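Local coordinates for protein beta-1,3-xylanase (Alcaligenes sp., PDB 2COV) that binds beta-1,3-xylan as the family 31 carbohydrate-binding module of a beta-1,3-xylanase, at residues Lys30-Gly35 and Gly53-Thr58. Sequence-based numbering, arbitrary orientation.
Sequences KGWSAG and GAFRKT
Ala34 CA lies 9.8 Å from Phe55 CA where the irregular loop 30-35 passes the start of strand 54-60; side chains alone span the gap. Phe55 CB already points at the loop, and with CG anti to the carbonyl carbon (chi1 -63°) the ring continues that way. There Phe55 CZ meets the methyl of Ala34, with CB 3.7 Å away, and CE1 meets the six-membered ring of Trp32 at CZ3, 3.9 Å away. CE1 approaches the indole at its edge, near the indole plane, and the two aromatic side chains pass in opposing directions. Within this antiparallel beta module of the family 31 carbohydrate-binding type, the loop connects strand 22-28 to strand 37-41, and the contact joins it to strand 54-60, which pairs antiparallel with strand 22-28. Phe71 of strand 66-75 touches both aromatic rings, making an apolar cluster of three, and His27 packs edge-to-face with Trp32. Lys30 CB lies over one indole face, near its border, 3.6 Å from the plane. Ser33 OG and the amide of Gly35 both hydrogen-bond to Glu74 OE1, tying the loop beside Ala34 to strand 66-75.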
loop_
_atom_site.group_PDB
_atom_site.type_symbol
_atom_site.label_atom_id
_atom_site.label_comp_id
_atom_site.label_asym_id
_atom_site.label_seq_id
_atom_site.Cartn_x
_atom_site.Cartn_y
_atom_site.Cartn_z
ATOM N N LYS A 30 3.261 -22.203 -7.332
ATOM C CA LYS A 30 3.473 -21.876 -8.765
ATOM C C LYS A 30 4.934 -21.580 -9.058
ATOM O O LYS A 30 5.279 -21.085 -10.135
ATOM C CB LYS A 30 2.645 -20.667 -9.159
ATOM C CG LYS A 30 1.147 -20.818 -8.953
ATOM C CD LYS A 30 0.615 -22.090 -9.472
ATOM C CE LYS A 30 0.781 -22.229 -10.932
ATOM N NZ LYS A 30 -0.181 -23.239 -11.503
ATOM N N GLY A 31 5.818 -21.882 -8.114
ATOM C CA GLY A 31 7.247 -21.894 -8.444
ATOM C C GLY A 31 8.067 -20.758 -7.943
ATOM O O GLY A 31 9.265 -20.696 -8.189
ATOM N N TRP A 32 7.476 -19.845 -7.201
ATOM C CA TRP A 32 8.180 -18.670 -6.662
ATOM C C TRP A 32 9.350 -19.076 -5.794
ATOM O O TRP A 32 9.280 -20.118 -5.137
ATOM C CB TRP A 32 7.265 -17.833 -5.837
ATOM C CG TRP A 32 5.915 -17.544 -6.427
ATOM C CD1 TRP A 32 5.592 -16.558 -7.284
ATOM C CD2 TRP A 32 4.714 -18.194 -6.084
ATOM N NE1 TRP A 32 4.267 -16.617 -7.540
ATOM C CE2 TRP A 32 3.699 -17.592 -6.807
ATOM C CE3 TRP A 32 4.386 -19.246 -5.227
ATOM C CZ2 TRP A 32 2.379 -17.989 -6.690
ATOM C CZ3 TRP A 32 3.092 -19.605 -5.089
ATOM C CH2 TRP A 32 2.118 -19.015 -5.831
ATOM N N SER A 33 10.357 -18.238 -5.653
ATOM C CA SER A 33 11.412 -18.552 -4.702
ATOM C C SER A 33 10.857 -18.658 -3.276
ATOM O O SER A 33 11.289 -19.493 -2.531
ATOM C CB SER A 33 12.528 -17.511 -4.821
ATOM O OG SER A 33 12.067 -16.181 -4.748
ATOM N N ALA A 34 9.921 -17.810 -2.899
ATOM C CA ALA A 34 9.127 -18.017 -1.720
ATOM C C ALA A 34 9.959 -18.130 -0.455
ATOM O O ALA A 34 9.691 -18.934 0.431
ATOM C CB ALA A 34 8.147 -19.133 -1.888
ATOM N N GLY A 35 10.943 -17.226 -0.281
ATOM C CA GLY A 35 11.658 -17.152 0.999
ATOM C C GLY A 35 10.796 -16.790 2.166
ATOM O O GLY A 35 11.100 -17.117 3.298
ATOM N N GLY A 53 2.050 -29.309 -1.451
ATOM C CA GLY A 53 1.977 -28.587 -2.689
ATOM C C GLY A 53 1.326 -27.203 -2.637
ATOM O O GLY A 53 1.237 -26.588 -3.689
ATOM N N ALA A 54 0.958 -26.719 -1.454
ATOM C CA ALA A 54 0.292 -25.445 -1.326
ATOM C C ALA A 54 0.772 -24.764 -0.060
ATOM O O ALA A 54 1.070 -25.413 0.962
ATOM C CB ALA A 54 -1.232 -25.639 -1.274
ATOM N N PHE A 55 0.721 -23.452 -0.108
ATOM C CA PHE A 55 0.919 -22.591 1.034
ATOM C C PHE A 55 -0.397 -22.395 1.715
ATOM O O PHE A 55 -1.336 -22.013 1.022
ATOM C CB PHE A 55 1.504 -21.253 0.620
ATOM C CG PHE A 55 2.891 -21.368 -0.010
ATOM C CD1 PHE A 55 3.028 -21.499 -1.359
ATOM C CD2 PHE A 55 4.008 -21.300 0.790
ATOM C CE1 PHE A 55 4.297 -21.595 -1.931
ATOM C CE2 PHE A 55 5.297 -21.430 0.231
ATOM C CZ PHE A 55 5.399 -21.549 -1.117
ATOM N N ARG A 56 -0.515 -22.582 3.033
ATOM C CA ARG A 56 -1.812 -22.686 3.641
ATOM C C ARG A 56 -1.828 -22.200 5.076
ATOM O O ARG A 56 -0.802 -22.321 5.771
ATOM C CB ARG A 56 -2.326 -24.058 3.551
ATOM C CG ARG A 56 -1.569 -25.151 4.100
ATOM C CD ARG A 56 -2.181 -26.698 3.449
ATOM N NE ARG A 56 -1.753 -27.445 2.293
ATOM C CZ ARG A 56 -2.662 -28.026 1.567
ATOM N NH1 ARG A 56 -2.347 -28.710 0.524
ATOM N NH2 ARG A 56 -4.027 -27.822 1.852
ATOM N N LYS A 57 -2.955 -21.619 5.518
ATOM C CA LYS A 57 -3.137 -21.245 6.888
ATOM C C LYS A 57 -4.629 -21.218 7.203
ATOM O O LYS A 57 -5.434 -20.973 6.319
ATOM C CB LYS A 57 -2.505 -19.879 7.215
ATOM C CG LYS A 57 -2.051 -19.705 8.703
ATOM C CD LYS A 57 -0.869 -20.573 9.013
ATOM C CE LYS A 57 -0.484 -20.421 10.494
ATOM N NZ LYS A 57 0.349 -21.451 11.026
ATOM N N THR A 58 -4.981 -21.483 8.462
ATOM C CA THR A 58 -6.363 -21.473 8.921
ATOM C C THR A 58 -6.675 -20.255 9.782
ATOM O O THR A 58 -5.824 -19.714 10.514
ATOM C CB THR A 58 -6.659 -22.791 9.680
ATOM O OG1 THR A 58 -6.391 -23.919 8.790
ATOM C CG2 THR A 58 -8.031 -22.841 10.221
#